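Local coordinates for protein exported gluconolactonase (Xanthomonas campestris pv. campestris, PDB 3DR2) that probably hydrolyses gluconolactone to gluconate as a calcium-binding gluconolactonase of the SMP-30 family, folded as a six-bladed beta-propeller, at residues Pro50-Glu54 against Ala55-Leu59; Asn91-Asp94 against Ala95-Leu99. All blocks are in the same frame, centred on the assembly; numbering follows the deposited sequence.

Interaction 1. Residues Pro50-Glu54 against Ala55-Leu59; sequences PAWWE and AQRTL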
loop_
_atom_site.group_PDB
_atom_site.type_symbol
_atom_site.label_atom_id
_atom_site.label_comp_id
_atom_site.label_asym_id
_atom_site.label_seq_id
_atom_site.Cartn_x
_atom_site.Cartn_y
_atom_site.Cartn_z
ATOM N N PRO A 50 -2.269 -15.334 7.055
ATOM C CA PRO A 50 -3.576 -15.983 6.912
ATOM C C PRO A 50 -3.911 -16.835 8.136
ATOM O O PRO A 50 -3.062 -17.563 8.651
ATOM C CB PRO A 50 -3.399 -16.830 5.662
ATOM C CG PRO A 50 -1.947 -17.258 5.770
ATOM C CD PRO A 50 -1.258 -15.970 6.189
ATOM N N ALA A 51 -5.154 -16.746 8.593
ATOM C CA ALA A 51 -5.601 -17.507 9.747
ATOM C C ALA A 51 -7.064 -17.883 9.560
ATOM O O ALA A 51 -7.903 -17.031 9.258
ATOM C CB ALA A 51 -5.435 -16.681 11.014
ATOM N N TRP A 52 -7.369 -19.163 9.738
ATOM C CA TRP A 52 -8.739 -19.632 9.591
ATOM C C TRP A 52 -9.522 -19.334 10.863
ATOM O O TRP A 52 -9.112 -19.711 11.960
ATOM C CB TRP A 52 -8.762 -21.134 9.300
ATOM C CG TRP A 52 -10.154 -21.690 9.256
ATOM C CD1 TRP A 52 -10.766 -22.442 10.215
ATOM C CD2 TRP A 52 -11.125 -21.492 8.219
ATOM N NE1 TRP A 52 -12.057 -22.725 9.843
ATOM C CE2 TRP A 52 -12.304 -22.154 8.623
ATOM C CE3 TRP A 52 -11.112 -20.819 6.991
ATOM C CZ2 TRP A 52 -13.467 -22.164 7.839
ATOM C CZ3 TRP A 52 -12.268 -20.826 6.211
ATOM C CH2 TRP A 52 -13.430 -21.496 6.641
ATOM N N TRP A 53 -10.653 -18.659 10.694
ATOM C CA TRP A 53 -11.521 -18.259 11.797
ATOM C C TRP A 53 -12.797 -19.098 11.736
ATOM O O TRP A 53 -13.759 -18.730 11.062
ATOM C CB TRP A 53 -11.847 -16.772 11.636
ATOM C CG TRP A 53 -12.456 -16.112 12.827
ATOM C CD1 TRP A 53 -12.559 -16.615 14.094
ATOM C CD2 TRP A 53 -12.998 -14.786 12.875
ATOM N NE1 TRP A 53 -13.131 -15.680 14.927
ATOM C CE2 TRP A 53 -13.407 -14.549 14.203
ATOM C CE3 TRP A 53 -13.176 -13.774 11.920
ATOM C CZ2 TRP A 53 -13.985 -13.339 14.606
ATOM C CZ3 TRP A 53 -13.750 -12.571 12.321
ATOM C CH2 TRP A 53 -14.147 -12.366 13.652
ATOM N N GLU A 54 -12.791 -20.225 12.441
ATOM C CA GLU A 54 -13.927 -21.144 12.457
ATOM C C GLU A 54 -15.264 -20.498 12.816
ATOM O O GLU A 54 -16.268 -20.707 12.127
ATOM C CB GLU A 54 -13.645 -22.301 13.420
ATOM C CG GLU A 54 -14.781 -23.314 13.543
ATOM C CD GLU A 54 -14.966 -24.189 12.309
ATOM O OE1 GLU A 54 -14.271 -23.992 11.292
ATOM O OE2 GLU A 54 -15.827 -25.092 12.359
ATOM N N ALA A 55 -15.279 -19.718 13.891
ATOM C CA ALA A 55 -16.505 -19.063 14.338
ATOM C C ALA A 55 -17.224 -18.270 13.242
ATOM O O ALA A 55 -18.452 -18.147 13.258
ATOM C CB ALA A 55 -16.199 -18.151 15.517
ATOM N N GLN A 56 -16.468 -17.740 12.286
ATOM C CA GLN A 56 -17.057 -16.958 11.204
ATOM C C GLN A 56 -16.837 -17.596 9.833
ATOM O O GLN A 56 -17.146 -16.983 8.804
ATOM C CB GLN A 56 -16.461 -15.543 11.210
ATOM C CG GLN A 56 -16.623 -14.800 12.533
ATOM C CD GLN A 56 -17.451 -13.538 12.388
ATOM O OE1 GLN A 56 -17.662 -12.800 13.355
ATOM N NE2 GLN A 56 -17.920 -13.279 11.175
ATOM N N ARG A 57 -16.318 -18.823 9.831
ATOM C CA ARG A 57 -16.006 -19.560 8.606
ATOM C C ARG A 57 -15.403 -18.616 7.585
ATOM O O ARG A 57 -15.810 -18.569 6.418
ATOM C CB ARG A 57 -17.253 -20.250 8.041
ATOM C CG ARG A 57 -17.778 -21.360 8.953
ATOM C CD ARG A 57 -18.593 -22.400 8.185
ATOM N NE ARG A 57 -17.771 -23.184 7.262
ATOM C CZ ARG A 57 -16.970 -24.185 7.616
ATOM N NH1 ARG A 57 -16.869 -24.551 8.888
ATOM N NH2 ARG A 57 -16.256 -24.819 6.692
ATOM N N THR A 58 -14.401 -17.878 8.049
ATOM C CA THR A 58 -13.717 -16.883 7.240
ATOM C C THR A 58 -12.198 -17.028 7.299
ATOM O O THR A 58 -11.644 -17.329 8.355
ATOM C CB THR A 58 -14.073 -15.467 7.747
ATOM O OG1 THR A 58 -15.486 -15.254 7.629
ATOM C CG2 THR A 58 -13.321 -14.399 6.962
ATOM N N LEU A 59 -11.532 -16.824 6.165
ATOM C CA LEU A 59 -10.071 -16.866 6.133
ATOM C C LEU A 59 -9.646 -15.410 6.322
ATOM O O LEU A 59 -9.905 -14.561 5.466
ATOM C CB LEU A 59 -9.550 -17.385 4.787
ATOM C CG LEU A 59 -8.037 -17.646 4.665
ATOM C CD1 LEU A 59 -7.240 -16.338 4.673
ATOM C CD2 LEU A 59 -7.586 -18.549 5.813
HETATM O O HOH W 1 -14.547 -26.237 9.468
#
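Trp53 and Gln56 meet over a ring face at the turn joining strands 47-53 and 58-63. Gln56 CG sits 3.4 Å from the centroid of the Trp53 six-membered ring, exactly on its normal, a CH-pi contact. Beyond it the chain bends, and the amide follows the ring with its plane 27° away from parallel. Trp53 CG lies opposite its own backbone N (chi1 -166°), which carries the indole along the turn toward Gln56; Trp53 NE1 is hydrogen-bonded to Gln97 O, outside the hairpin.

The backbone beneath is closely knit. Trp53 N donates to Thr58 O at 2.9 Å, and Trp53 O takes two N-H groups from opposite faces of its carbonyl plane, Thr58 N at 3.2 Å and Gln56 N at 3.1 Å. With Arg57 and Thr58 both set against Trp53, the antiparallel hairpin carries a G1 beta bulge; Arg57 accordingly has a positive phi. The hairpin pairs the two innermost strands, 47-53 and 58-63, of one blade of the six-bladed SMP-30 propeller. On the face bearing Trp52 and Leu59 the side chains are buried and tightly packed: Thr58 O lies over one face of the Trp52 ring, toward its rim, Leu59 CD1 lies 4.0 Å from Pro50 CB, and Phe292 and Thr283 of the adjoining blade close over Leu59.

Toward the turn, the contact loosens into charged groups and water. Trp52 NE1 donates to Glu54 OE1 at 2.9 Å, with the oxygen in the indole plane, so the carboxylate is held at the ring edge. Arg57 lays one guanidinium face over Trp52 CZ2, the two planes 69° apart. Its NH1 is 3.6 Å from Glu54 OE1, but that oxygen stands well out of the guanidinium plane, so the salt bridge is one of charge alone; a water bridges the same two atoms, while Arg57 NE pairs with Glu74.

Interaction 2. Residues Asn91-Asp94 against Ala95-Leu99; sequences NAVD and AQQRL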
loop_
_atom_site.group_PDB
_atom_site.type_symbol
_atom_site.label_atom_id
_atom_site.label_comp_id
_atom_site.label_asym_id
_atom_site.label_seq_id
_atom_site.Cartn_x
_atom_site.Cartn_y
_atom_site.Cartn_z
ATOM N N ASN A 91 -1.647 -12.860 11.797
ATOM C CA ASN A 91 -2.955 -13.007 12.443
ATOM C C ASN A 91 -3.034 -14.447 12.939
ATOM O O ASN A 91 -2.395 -15.345 12.377
ATOM C CB ASN A 91 -4.123 -12.804 11.469
ATOM C CG ASN A 91 -4.184 -11.410 10.905
ATOM O OD1 ASN A 91 -4.516 -10.451 11.602
ATOM N ND2 ASN A 91 -3.864 -11.287 9.625
ATOM N N ALA A 92 -3.829 -14.655 13.982
ATOM C CA ALA A 92 -4.046 -15.975 14.556
ATOM C C ALA A 92 -5.380 -15.919 15.286
ATOM O O ALA A 92 -5.944 -14.840 15.472
ATOM C CB ALA A 92 -2.928 -16.332 15.524
ATOM N N VAL A 93 -5.885 -17.080 15.690
ATOM C CA VAL A 93 -7.160 -17.156 16.391
ATOM C C VAL A 93 -6.954 -17.891 17.705
ATOM O O VAL A 93 -6.421 -18.995 17.715
ATOM C CB VAL A 93 -8.202 -17.915 15.550
ATOM C CG1 VAL A 93 -9.558 -17.899 16.258
ATOM C CG2 VAL A 93 -8.307 -17.285 14.174
ATOM N N ASP A 94 -7.369 -17.284 18.812
ATOM C CA ASP A 94 -7.182 -17.930 20.099
ATOM C C ASP A 94 -8.268 -18.951 20.406
ATOM O O ASP A 94 -9.170 -19.177 19.599
ATOM C CB ASP A 94 -7.049 -16.883 21.217
ATOM C CG ASP A 94 -8.342 -16.141 21.514
ATOM O OD1 ASP A 94 -8.259 -15.098 22.201
ATOM O OD2 ASP A 94 -9.427 -16.592 21.086
ATOM N N ALA A 95 -8.162 -19.590 21.564
ATOM C CA ALA A 95 -9.122 -20.610 21.957
ATOM C C ALA A 95 -10.556 -20.094 22.041
ATOM O O ALA A 95 -11.502 -20.848 21.815
ATOM C CB ALA A 95 -8.704 -21.225 23.284
ATOM N N GLN A 96 -10.715 -18.811 22.355
ATOM C CA GLN A 96 -12.044 -18.213 22.466
ATOM C C GLN A 96 -12.543 -17.648 21.135
ATOM O O GLN A 96 -13.515 -16.895 21.101
ATOM C CB GLN A 96 -12.042 -17.095 23.514
ATOM C CG GLN A 96 -11.818 -17.545 24.958
ATOM C CD GLN A 96 -10.394 -17.994 25.238
ATOM O OE1 GLN A 96 -9.434 -17.273 24.957
ATOM N NE2 GLN A 96 -10.252 -19.185 25.808
ATOM N N GLN A 97 -11.876 -18.032 20.048
ATOM C CA GLN A 97 -12.209 -17.584 18.700
ATOM C C GLN A 97 -12.117 -16.073 18.508
ATOM O O GLN A 97 -12.890 -15.479 17.752
ATOM C CB GLN A 97 -13.592 -18.091 18.278
ATOM C CG GLN A 97 -13.629 -19.585 17.914
ATOM C CD GLN A 97 -12.761 -19.942 16.705
ATOM O OE1 GLN A 97 -11.798 -20.705 16.816
ATOM N NE2 GLN A 97 -13.106 -19.399 15.546
ATOM N N ARG A 98 -11.167 -15.459 19.206
ATOM C CA ARG A 98 -10.917 -14.025 19.078
ATOM C C ARG A 98 -9.679 -13.893 18.197
ATOM O O ARG A 98 -8.782 -14.730 18.259
ATOM C CB ARG A 98 -10.626 -13.390 20.443
ATOM C CG ARG A 98 -11.804 -13.332 21.393
ATOM C CD ARG A 98 -11.360 -12.822 22.759
ATOM N NE ARG A 98 -10.432 -13.752 23.401
ATOM C CZ ARG A 98 -10.046 -13.667 24.670
ATOM N NH1 ARG A 98 -10.504 -12.691 25.443
ATOM N NH2 ARG A 98 -9.212 -14.570 25.172
ATOM N N LEU A 99 -9.631 -12.856 17.367
ATOM C CA LEU A 99 -8.477 -12.655 16.504
ATOM C C LEU A 99 -7.369 -11.951 17.270
ATOM O O LEU A 99 -7.626 -10.982 17.984
ATOM C CB LEU A 99 -8.846 -11.794 15.291
ATOM C CG LEU A 99 -9.950 -12.274 14.354
ATOM C CD1 LEU A 99 -10.038 -11.328 13.167
ATOM C CD2 LEU A 99 -9.656 -13.696 13.887
#
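Asp94 turns its carboxylate back into the loop that follows it, against Gln96 and Arg98. Its CB starts 4.0 Å and its CG 3.6 Å from Arg98 O, and a chi1 of 70° tucks CG between the backbone N and the carbonyl carbon, which sends OD2 to the turn's main chain and OD1 to the Arg98 side chain. OD2 accepts Arg98 N at 2.8 Å in a nearly straight bond (167°) that arrives from above the carboxylate plane; Gln96 N adds a weak bond to the same oxygen at 2.9 Å. OD1 offers its syn lone pair to Arg98 NE at 2.8 Å, and NH2 supplies a weak second bond.

The backbone closes the same loop: Asp94 to Gln97 is a type I beta turn, with Gln97 N bonded to Asp94 O, and Asp94 N reaches Arg98 O at 3.0 Å. The turn links strands 88-93 and 99-103 of a propeller blade. Beside it, Val93 CG2 packs on Leu99 CD2 at 3.8 Å in a non-hydrogen-bonded antiparallel pair, both side chains also touching Trp53.

One carboxylate receives one good and one weak main-chain N-H bond on OD2 and the guanidinium on OD1, which would probably stabilise its anionic form and fix its rotation.

Overall arrangement
Interactions 1 and 2 are equivalent turns of neighbouring propeller blades, their centres 9 Å apart and on the same side of the chain's centre. Each joins the two innermost strands of its blade. They touch directly: Trp53 NE1 lies 2.8 Å from Gln97 O, a probable hydrogen bond, and Trp52 O is 3.4 Å from Val93 CG2. Each lies near bound calcium, with the side chains of Ala51 and Ala92 both about 6 Å from a calcium ion. One calcium site is formed by Glu48, Asn134, Asn191 and Asp242, with Glu48 on the same strand as Pro50-Trp53; this calcium, in the central channel, probably marks the active site, as in other SMP-30 family lactonases.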